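Local coordinates for protein sortase SrtE1 (PDB 5CUW) that acts as a class E transpeptidase, cutting sorting signals of the Leu-Ala-x-Thr-Gly or Leu-Pro-x-Thr-Gly type and joining surface proteins to the cell wall, at residues 53-56 and 62-65; 67-72 and 99-104; 79-82 and 88-91; 140-145 and 159-164. All blocks are in the same frame, centred on the assembly; numbering follows the deposited sequence. Where two conformers were deposited one is given.

Followed from the N terminus, the chain first closes a short loop at contact 1, where strand 50-56 meets the small helix 60-64 that leads to the neighbouring strand 69-71. Contact 2 opens next and spans a longer excursion, from strand 69-71 to the loop after strand 87-92. Contact 3 is nested inside it, folding 79-82 back on strand 87-92 about 15 Å from contact 2, centre to centre. Contact 4 follows in series and joins the loop after strand 121-134 to strand 156-164; none of the four cross. Strands 50-56, 69-71, 87-92 and 156-164 are successive neighbours in the sheet, so the contacts all reach one sortase barrel.

Contact 1: residues 53-56 and 62-65; sequences PIAE and KVLD
Ala55 and Val63 meet methyl to methyl where strand 50-56 faces the short helix 60-64. Apolar packing makes up most of the contact. CB of Ala55 lies 4.0 Å from CG2 of Val63, and the other branch, CG1 of Val63, is 4.2 Å from the same Ala55 CB, so both arms of the valine are turned to the strand. The torsion explains the fork: with CG1 anti to the backbone N (chi1 174°), CG2 falls beside that N, and the two methyls straddle the alanine. A small residue suits position 55, since the backbones come within 6.5 Å at the CA atoms of Ala55 and Val63, and a branched one at 63 fills the interval from the helix side.

Van der Waals contact with the backbone is the second kind. Val63 CG2 also rests 4.0 Å from the carbonyl O of Glu56, a loose brush of methyl against oxygen.

Polar bonding runs outward from the pair. CB of Glu56 points away from the helix, and its OE1 is hydrogen-bonded to His71 ND1, while Asp65 OD1 bonds to NE2 of His94, a probable active-site residue.

Strand 50-56, helix 60-64 and strand 69-71 form a beta-alpha-beta unit whose two strands are parallel neighbours in the sortase barrel, and this contact packs the helix of the unit against its first strand. Being almost wholly a contact of methyl groups, with no polar bond between the two segments, and only 97 Å² in extent, it sets no direction as a hydrogen bond would; its hold comes from the burial of methyl groups and the fit of their shapes.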
loop_
_atom_site.group_PDB
_atom_site.type_symbol
_atom_site.label_atom_id
_atom_site.label_comp_id
_atom_site.label_asym_id
_atom_site.label_seq_id
_atom_site.Cartn_x
_atom_site.Cartn_y
_atom_site.Cartn_z
ATOM N N PRO A 53 -10.112 2.366 4.221
ATOM C CA PRO A 53 -10.508 2.485 2.816
ATOM C C PRO A 53 -9.369 3.031 1.969
ATOM O O PRO A 53 -8.547 3.811 2.465
ATOM C CB PRO A 53 -11.692 3.462 2.858
ATOM C CG PRO A 53 -12.100 3.543 4.343
ATOM C CD PRO A 53 -10.820 3.328 5.083
ATOM N N ILE A 54 -9.320 2.606 0.712
ATOM C CA ILE A 54 -8.397 3.162 -0.275
ATOM C C ILE A 54 -9.158 4.100 -1.197
ATOM O O ILE A 54 -10.228 3.745 -1.692
ATOM C CB ILE A 54 -7.715 2.061 -1.133
ATOM C CG1 ILE A 54 -7.097 0.967 -0.257
ATOM C CG2 ILE A 54 -6.669 2.679 -2.083
ATOM C CD1 ILE A 54 -6.472 -0.164 -1.072
ATOM N N ALA A 55 -8.636 5.301 -1.414
ATOM C CA ALA A 55 -9.278 6.230 -2.332
ATOM C C ALA A 55 -8.317 6.577 -3.459
ATOM O O ALA A 55 -7.125 6.341 -3.355
ATOM C CB ALA A 55 -9.731 7.484 -1.607
ATOM N N GLU A 56 -8.836 7.136 -4.545
ATOM C CA GLU A 56 -7.991 7.481 -5.681
ATOM C C GLU A 56 -7.274 8.805 -5.405
ATOM O O GLU A 56 -7.910 9.790 -5.042
ATOM C CB GLU A 56 -8.834 7.572 -6.965
ATOM C CG GLU A 56 -8.023 7.809 -8.242
ATOM C CD GLU A 56 -7.195 6.597 -8.666
ATOM O OE1 GLU A 56 -6.898 5.738 -7.811
ATOM O OE2 GLU A 56 -6.838 6.497 -9.862
ATOM N N LYS A 62 -8.318 15.649 0.893
ATOM C CA LYS A 62 -9.446 14.830 0.435
ATOM C C LYS A 62 -9.314 13.349 0.779
ATOM O O LYS A 62 -10.311 12.624 0.774
ATOM C CB LYS A 62 -9.638 14.970 -1.083
ATOM C CG LYS A 62 -10.024 16.368 -1.546
ATOM C CD LYS A 62 -10.340 16.401 -3.046
ATOM C CE LYS A 62 -9.118 16.062 -3.898
ATOM N NZ LYS A 62 -9.380 16.218 -5.363
ATOM N N VAL A 63 -8.095 12.901 1.074
ATOM C CA VAL A 63 -7.845 11.482 1.277
ATOM C C VAL A 63 -7.133 11.189 2.608
ATOM O O VAL A 63 -7.765 10.687 3.534
ATOM C CB VAL A 63 -7.033 10.895 0.107
ATOM C CG1 VAL A 63 -6.641 9.446 0.393
ATOM C CG2 VAL A 63 -7.846 11.007 -1.202
ATOM N N LEU A 64 -5.839 11.496 2.717
ATOM C CA LEU A 64 -5.094 11.102 3.924
ATOM C C LEU A 64 -5.646 11.735 5.204
ATOM O O LEU A 64 -5.732 11.068 6.231
ATOM C CB LEU A 64 -3.605 11.444 3.790
ATOM C CG LEU A 64 -2.929 11.105 2.460
ATOM C CD1 LEU A 64 -1.455 11.490 2.512
ATOM C CD2 LEU A 64 -3.102 9.632 2.112
ATOM N N ASP A 65 -6.023 13.010 5.161
ATOM C CA ASP A 65 -6.575 13.638 6.356
ATOM C C ASP A 65 -8.009 13.180 6.625
ATOM O O ASP A 65 -8.607 13.562 7.623
ATOM C CB ASP A 65 -6.536 15.166 6.255
ATOM C CG ASP A 65 -5.126 15.713 6.353
ATOM O OD1 ASP A 65 -4.187 14.910 6.553
ATOM O OD2 ASP A 65 -4.952 16.945 6.236
#

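Contact 2: residues 67-72 and 99-104; sequences GMVGHY and GEPFRY
Val69 meets Pro101 and Phe102 where strand 69-71 of the sortase beta barrel is covered by the loop between strands 87-92 and 113-117. The tight part is built round one methyl. CG1 of Val69 lies 3.8 Å from Pro101 CG and 3.8 Å from Phe102 CZ, so it occupies the corner between a proline ring and a phenyl ring. It approaches the phenyl obliquely, and the two side chains cross at about a right angle. With chi1 at -58°, CG1 stands beside the backbone N of Val69 and is aimed at the loop. All three residues are buried, and their apolar side chains suit a spot where neither segment offers the other a polar partner; Phe102 continues inward onto Leu160 and Thr162. Pro101 lies about 4 Å, side chain to side chain, from His94, a probable active-site residue, so the packing reaches the edge of the catalytic region.

The other side is looser and more exposed. Gly67, partly exposed and at positive phi (79°), ends helix 60-64 in a Schellman motif, a place where glycine is at ease. The loop itself makes a type I turn from Glu100 to Arg103, whose side chains form a salt bridge, and Arg103 NE has a further carboxylate partner in Glu166. In the bridge, Arg103 NH1 reaches the syn side of Glu100 OE1 at 3.0 Å, 29° out of the carboxylate plane.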
loop_
_atom_site.group_PDB
_atom_site.type_symbol
_atom_site.label_atom_id
_atom_site.label_comp_id
_atom_site.label_asym_id
_atom_site.label_seq_id
_atom_site.Cartn_x
_atom_site.Cartn_y
_atom_site.Cartn_z
ATOM N N GLY A 67 -8.582 10.039 6.927
ATOM C CA GLY A 67 -8.349 8.737 7.522
ATOM C C GLY A 67 -8.283 7.615 6.507
ATOM O O GLY A 67 -8.411 6.451 6.877
ATOM N N MET A 68 -8.082 7.947 5.229
ATOM C CA MET A 68 -7.988 6.909 4.200
ATOM C C MET A 68 -6.565 6.756 3.682
ATOM O O MET A 68 -5.733 7.631 3.894
ATOM C CB MET A 68 -8.936 7.224 3.042
ATOM C CG MET A 68 -10.382 7.349 3.480
ATOM S SD MET A 68 -11.515 7.459 2.073
ATOM C CE MET A 68 -11.375 9.195 1.640
ATOM N N VAL A 69 -6.264 5.642 3.014
ATOM C CA VAL A 69 -4.987 5.563 2.340
ATOM C C VAL A 69 -5.234 5.849 0.868
ATOM O O VAL A 69 -6.334 5.616 0.361
ATOM C CB VAL A 69 -4.265 4.210 2.511
ATOM C CG1 VAL A 69 -4.030 3.910 3.981
ATOM C CG2 VAL A 69 -5.007 3.079 1.825
ATOM N N GLY A 70 -4.208 6.382 0.211
ATOM C CA GLY A 70 -4.341 6.899 -1.136
ATOM C C GLY A 70 -3.553 6.123 -2.160
ATOM O O GLY A 70 -2.381 5.778 -1.948
ATOM N N HIS A 71 -4.213 5.847 -3.279
ATOM C CA HIS A 71 -3.579 5.239 -4.442
ATOM C C HIS A 71 -2.906 6.307 -5.306
ATOM O O HIS A 71 -3.562 7.235 -5.776
ATOM C CB HIS A 71 -4.625 4.462 -5.254
ATOM C CG HIS A 71 -4.109 3.907 -6.548
ATOM N ND1 HIS A 71 -4.768 4.084 -7.747
ATOM C CD2 HIS A 71 -3.001 3.180 -6.831
ATOM C CE1 HIS A 71 -4.094 3.481 -8.711
ATOM N NE2 HIS A 71 -3.013 2.929 -8.184
ATOM N N TYR A 72 -1.600 6.179 -5.520
ATOM C CA TYR A 72 -0.884 7.166 -6.336
ATOM C C TYR A 72 -1.515 7.190 -7.724
ATOM O O TYR A 72 -1.544 6.164 -8.401
ATOM C CB TYR A 72 0.608 6.844 -6.426
ATOM C CG TYR A 72 1.404 7.161 -5.170
ATOM C CD1 TYR A 72 1.560 6.220 -4.165
ATOM C CD2 TYR A 72 2.011 8.401 -5.007
ATOM C CE1 TYR A 72 2.311 6.496 -3.031
ATOM C CE2 TYR A 72 2.753 8.688 -3.870
ATOM C CZ TYR A 72 2.894 7.730 -2.889
ATOM O OH TYR A 72 3.627 8.005 -1.765
ATOM N N GLY A 99 -6.249 8.219 12.410
ATOM C CA GLY A 99 -6.377 6.776 12.384
ATOM C C GLY A 99 -5.048 6.076 12.179
ATOM O O GLY A 99 -4.947 4.860 12.391
ATOM N N GLU A 100 -4.042 6.857 11.767
ATOM C CA GLU A 100 -2.656 6.404 11.563
ATOM C C GLU A 100 -2.564 4.965 11.077
ATOM O O GLU A 100 -2.038 4.085 11.759
ATOM C CB GLU A 100 -1.845 6.588 12.851
ATOM C CG GLU A 100 -2.628 6.369 14.116
ATOM C CD GLU A 100 -1.911 6.906 15.341
ATOM O OE1 GLU A 100 -1.749 6.140 16.313
ATOM O OE2 GLU A 100 -1.515 8.093 15.330
ATOM N N PRO A 101 -3.086 4.722 9.871
ATOM C CA PRO A 101 -3.115 3.363 9.328
ATOM C C PRO A 101 -1.715 2.742 9.156
ATOM O O PRO A 101 -1.573 1.534 9.361
ATOM C CB PRO A 101 -3.818 3.539 7.976
ATOM C CG PRO A 101 -3.704 5.007 7.655
ATOM C CD PRO A 101 -3.660 5.724 8.963
ATOM N N PHE A 102 -0.701 3.527 8.795
ATOM C CA PHE A 102 0.632 2.937 8.546
ATOM C C PHE A 102 1.630 3.177 9.674
ATOM O O PHE A 102 2.850 3.072 9.487
ATOM C CB PHE A 102 1.222 3.469 7.250
ATOM C CG PHE A 102 0.516 2.979 6.006
ATOM C CD1 PHE A 102 -0.446 1.989 6.079
ATOM C CD2 PHE A 102 0.837 3.505 4.761
ATOM C CE1 PHE A 102 -1.090 1.533 4.923
ATOM C CE2 PHE A 102 0.194 3.059 3.600
ATOM C CZ PHE A 102 -0.769 2.071 3.685
ATOM N N ARG A 103 1.126 3.514 10.849
ATOM C CA ARG A 103 2.031 3.783 11.961
ATOM C C ARG A 103 2.990 2.620 12.262
ATOM O O ARG A 103 4.156 2.842 12.610
ATOM C CB ARG A 103 1.241 4.120 13.218
ATOM C CG ARG A 103 2.146 4.535 14.355
ATOM C CD ARG A 103 1.379 5.042 15.550
ATOM N NE ARG A 103 2.308 5.566 16.548
ATOM C CZ ARG A 103 1.948 6.082 17.716
ATOM N NH1 ARG A 103 0.661 6.153 18.056
ATOM N NH2 ARG A 103 2.879 6.532 18.546
ATOM N N TYR A 104 2.516 1.384 12.138
ATOM C CA TYR A 104 3.375 0.247 12.497
ATOM C C TYR A 104 3.693 -0.706 11.335
ATOM O O TYR A 104 3.900 -1.901 11.555
ATOM C CB TYR A 104 2.742 -0.543 13.634
ATOM C CG TYR A 104 2.589 0.263 14.908
ATOM C CD1 TYR A 104 3.693 0.572 15.695
ATOM C CD2 TYR A 104 1.345 0.727 15.307
ATOM C CE1 TYR A 104 3.552 1.314 16.865
ATOM C CE2 TYR A 104 1.192 1.469 16.467
ATOM C CZ TYR A 104 2.297 1.758 17.238
ATOM O OH TYR A 104 2.130 2.497 18.381
#

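Contact 3: residues 79-82 and 88-91; sequences TAMP and NFGL
Pro82 on the ring of Phe89 makes this a mixed CH-pi and hydrogen-bonded contact, in which the loop before strand 87-92 of the sortase barrel folds back along that strand. Pro82 CG stands 3.7 Å from the Phe89 ring centroid, only 9° off its normal, so it sits squarely over one face. At the ring's edge, in its plane, Ala80 O lies 3.3 Å from Phe89 CD1, and Met81 SD adds an oblique Met-aromatic approach, 4.0 Å from CE1. CG of Phe89 is anti to its backbone N (chi1 -176°), which lays the ring against Pro82 and Ala80 of the loop. Replacing Phe89 by an alanine would probably deprive Pro82 of the face it rests on and leave Met81 SD without its aromatic neighbour.

The polar half is gripped by Thr79. Gly90 N donates to Thr79 OG1 at 3.0 Å in a nearly straight bond (171°), and the same oxygen is hydrogen-bonded to His71 NE2, which ties the loop to strand 69-71. Glycine suits position 90, since a CB there would crowd the threonine methyl. A water accepts from both Ala80 N, at 3.1 Å, and Asn88 N, at 3.0 Å.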
loop_
_atom_site.group_PDB
_atom_site.type_symbol
_atom_site.label_atom_id
_atom_site.label_comp_id
_atom_site.label_asym_id
_atom_site.label_seq_id
_atom_site.Cartn_x
_atom_site.Cartn_y
_atom_site.Cartn_z
ATOM N N THR A 79 0.023 4.400 -10.616
ATOM C CA THR A 79 0.486 3.024 -10.627
ATOM C C THR A 79 -0.613 2.082 -11.113
ATOM O O THR A 79 -1.785 2.468 -11.228
ATOM C CB THR A 79 0.950 2.570 -9.227
ATOM O OG1 THR A 79 -0.175 2.505 -8.354
ATOM C CG2 THR A 79 2.009 3.526 -8.646
ATOM N N ALA A 80 -0.229 0.836 -11.372
ATOM C CA ALA A 80 -1.170 -0.201 -11.787
ATOM C C ALA A 80 -2.205 -0.506 -10.705
ATOM O O ALA A 80 -1.969 -0.240 -9.522
ATOM C CB ALA A 80 -0.407 -1.470 -12.151
ATOM N N MET A 81 -3.347 -1.059 -11.114
ATOM C CA MET A 81 -4.340 -1.574 -10.169
ATOM C C MET A 81 -4.026 -3.036 -9.886
ATOM O O MET A 81 -3.282 -3.659 -10.643
ATOM C CB MET A 81 -5.759 -1.426 -10.723
ATOM C CG MET A 81 -6.249 0.019 -10.804
ATOM S SD MET A 81 -6.685 0.706 -9.188
ATOM C CE MET A 81 -8.202 -0.191 -8.862
ATOM N N PRO A 82 -4.593 -3.597 -8.806
ATOM C CA PRO A 82 -4.227 -4.976 -8.473
ATOM C C PRO A 82 -4.760 -5.986 -9.487
ATOM O O PRO A 82 -4.209 -7.087 -9.583
ATOM C CB PRO A 82 -4.861 -5.193 -7.089
ATOM C CG PRO A 82 -5.142 -3.806 -6.570
ATOM C CD PRO A 82 -5.476 -3.002 -7.788
ATOM N N ASN A 88 2.702 -2.523 -10.093
ATOM C CA ASN A 88 2.993 -2.180 -8.706
ATOM C C ASN A 88 1.904 -1.266 -8.159
ATOM O O ASN A 88 1.815 -0.108 -8.551
ATOM C CB ASN A 88 4.361 -1.513 -8.602
ATOM C CG ASN A 88 4.762 -1.206 -7.163
ATOM O OD1 ASN A 88 4.043 -1.528 -6.222
ATOM N ND2 ASN A 88 5.921 -0.580 -6.996
ATOM N N PHE A 89 1.076 -1.794 -7.261
ATOM C CA PHE A 89 -0.054 -1.039 -6.694
ATOM C C PHE A 89 0.486 -0.182 -5.549
ATOM O O PHE A 89 0.799 -0.700 -4.500
ATOM C CB PHE A 89 -1.154 -2.010 -6.223
ATOM C CG PHE A 89 -2.425 -1.342 -5.700
ATOM C CD1 PHE A 89 -3.123 -0.416 -6.461
ATOM C CD2 PHE A 89 -2.937 -1.693 -4.454
ATOM C CE1 PHE A 89 -4.307 0.168 -5.977
ATOM C CE2 PHE A 89 -4.119 -1.118 -3.960
ATOM C CZ PHE A 89 -4.797 -0.188 -4.720
ATOM N N GLY A 90 0.618 1.124 -5.771
ATOM C CA GLY A 90 1.258 2.003 -4.799
ATOM C C GLY A 90 0.282 2.769 -3.916
ATOM O O GLY A 90 -0.695 3.340 -4.406
ATOM N N LEU A 91 0.557 2.781 -2.611
ATOM C CA LEU A 91 -0.346 3.387 -1.623
ATOM C C LEU A 91 0.401 4.223 -0.588
ATOM O O LEU A 91 1.500 3.859 -0.160
ATOM C CB LEU A 91 -1.144 2.310 -0.901
ATOM C CG LEU A 91 -1.975 1.366 -1.763
ATOM C CD1 LEU A 91 -2.394 0.216 -0.903
ATOM C CD2 LEU A 91 -3.195 2.086 -2.330
HETATM O O HOH W 1 2.638 -0.181 -12.014
#

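Contact 4: residues 140-145 and 159-164; sequences SVLDPV and TLTTCT
Thr159 points from strand 156-164 at Val141 and Leu142 of the loop 140-145 that packs against it, and its side chain can be traced atom by atom. CB lies 4.1 Å from the carbonyl O of Val141. From there the branches part: OG1 stands beside the backbone N (chi1 -51°) and CG2 is anti to that N. OG1 comes 3.6 Å from Val141 O, but its hydrogen bond goes to OD1 of Asn88 on the neighbouring strand, while Val141 O is hydrogen-bonded to NE1 of Trp176. The tip of the methyl branch, CG2, lies 3.6 Å from Val141 O and, further on, 4.1 Å from Leu142 CD2. Threonine suits the site because it offers a hydroxyl to the Asn88 side chain and a methyl to the leucine.

Strand 156-164 of the sortase barrel carries Cys163, a probable catalytic residue, near its end, while 140-145 belongs to the β6/β7 loop, which borders the substrate groove in sortases. The loop is held in shape by a 3-10 turn at 140-142, closed by Asp143 N to Ser140 O at 3.1 Å.

Two residues along the strand, Thr161 gives Leu142 a second methyl: Leu142 CD2 is 4.3 Å from Thr161 CG2. The hydroxyl of Thr161 is hydrogen-bonded to OH of Tyr72, the probable substrate-recognition residue, and to Ala13 O. The other leucine methyl, CD1, packs on the ring of Tyr72.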
loop_
_atom_site.group_PDB
_atom_site.type_symbol
_atom_site.label_atom_id
_atom_site.label_comp_id
_atom_site.label_asym_id
_atom_site.label_seq_id
_atom_site.Cartn_x
_atom_site.Cartn_y
_atom_site.Cartn_z
ATOM N N SER A 140 11.137 6.274 -7.364
ATOM C CA SER A 140 11.382 5.036 -8.104
ATOM C C SER A 140 10.930 3.797 -7.326
ATOM O O SER A 140 10.849 2.705 -7.885
ATOM C CB SER A 140 12.862 4.917 -8.468
ATOM O OG SER A 140 13.241 5.953 -9.353
ATOM N N VAL A 141 10.626 3.966 -6.044
ATOM C CA VAL A 141 10.089 2.857 -5.248
ATOM C C VAL A 141 8.649 2.526 -5.678
ATOM O O VAL A 141 8.076 1.527 -5.235
ATOM C CB VAL A 141 10.109 3.161 -3.724
ATOM C CG1 VAL A 141 11.531 3.442 -3.252
ATOM C CG2 VAL A 141 9.178 4.331 -3.383
ATOM N N LEU A 142 8.080 3.364 -6.547
ATOM C CA LEU A 142 6.752 3.138 -7.117
ATOM C C LEU A 142 6.793 2.658 -8.571
ATOM O O LEU A 142 5.743 2.576 -9.211
ATOM C CB LEU A 142 5.911 4.420 -7.065
ATOM C CG LEU A 142 5.596 5.003 -5.680
ATOM C CD1 LEU A 142 4.983 6.380 -5.823
ATOM C CD2 LEU A 142 4.654 4.079 -4.909
ATOM N N ASP A 143 7.988 2.372 -9.092
ATOM C CA ASP A 143 8.155 1.863 -10.467
ATOM C C ASP A 143 7.474 0.501 -10.610
ATOM O O ASP A 143 7.342 -0.225 -9.619
ATOM C CB ASP A 143 9.645 1.724 -10.824
ATOM C CG ASP A 143 10.335 3.065 -11.088
ATOM O OD1 ASP A 143 9.643 4.100 -11.202
ATOM O OD2 ASP A 143 11.581 3.079 -11.203
ATOM N N PRO A 144 7.075 0.118 -11.844
ATOM C CA PRO A 144 6.435 -1.192 -12.008
ATOM C C PRO A 144 7.243 -2.341 -11.381
ATOM O O PRO A 144 6.648 -3.253 -10.789
ATOM C CB PRO A 144 6.345 -1.334 -13.526
ATOM C CG PRO A 144 6.124 0.071 -13.980
ATOM C CD PRO A 144 7.035 0.900 -13.093
ATOM N N VAL A 145 8.566 -2.300 -11.526
ATOM C CA VAL A 145 9.462 -3.171 -10.762
ATOM C C VAL A 145 10.229 -2.256 -9.823
ATOM O O VAL A 145 11.224 -1.659 -10.220
ATOM C CB VAL A 145 10.435 -3.966 -11.659
ATOM C CG1 VAL A 145 11.347 -4.845 -10.806
ATOM C CG2 VAL A 145 9.673 -4.825 -12.655
ATOM N N THR A 159 3.094 -1.533 -2.870
ATOM C CA THR A 159 4.039 -0.664 -2.179
ATOM C C THR A 159 3.287 0.198 -1.174
ATOM O O THR A 159 2.329 0.874 -1.534
ATOM C CB THR A 159 4.802 0.255 -3.157
ATOM O OG1 THR A 159 5.358 -0.535 -4.209
ATOM C CG2 THR A 159 5.923 1.010 -2.427
ATOM N N LEU A 160 3.722 0.174 0.076
ATOM C CA LEU A 160 3.145 1.046 1.103
ATOM C C LEU A 160 4.165 2.114 1.492
ATOM O O LEU A 160 5.307 1.784 1.823
ATOM C CB LEU A 160 2.734 0.249 2.343
ATOM C CG LEU A 160 1.949 -1.055 2.199
ATOM C CD1 LEU A 160 1.692 -1.651 3.601
ATOM C CD2 LEU A 160 0.638 -0.871 1.424
ATOM N N THR A 161 3.763 3.387 1.458
ATOM C CA THR A 161 4.683 4.481 1.804
ATOM C C THR A 161 4.132 5.323 2.950
ATOM O O THR A 161 2.937 5.605 2.995
ATOM C CB THR A 161 4.966 5.399 0.578
ATOM O OG1 THR A 161 3.839 6.260 0.327
ATOM C CG2 THR A 161 5.228 4.564 -0.658
ATOM N N THR A 162 4.990 5.716 3.889
ATOM C CA THR A 162 4.555 6.588 4.974
ATOM C C THR A 162 5.739 7.439 5.414
ATOM O O THR A 162 6.837 7.281 4.893
ATOM C CB THR A 162 4.000 5.779 6.169
ATOM O OG1 THR A 162 3.323 6.655 7.085
ATOM C CG2 THR A 162 5.135 5.049 6.888
ATOM N N CYS A 163 5.523 8.341 6.364
ATOM C CA CYS A 163 6.603 9.201 6.840
ATOM C C CYS A 163 7.404 8.568 7.977
ATOM O O CYS A 163 6.904 7.726 8.718
ATOM C CB CYS A 163 6.048 10.546 7.297
ATOM S SG CYS A 163 5.279 11.507 5.977
ATOM N N THR A 164 8.655 8.989 8.109
ATOM C CA THR A 164 9.510 8.546 9.209
ATOM C C THR A 164 10.599 9.593 9.427
ATOM O O THR A 164 11.040 10.231 8.463
ATOM C CB THR A 164 10.131 7.156 8.915
ATOM O OG1 THR A 164 10.541 6.533 10.137
ATOM C CG2 THR A 164 11.323 7.262 7.954
#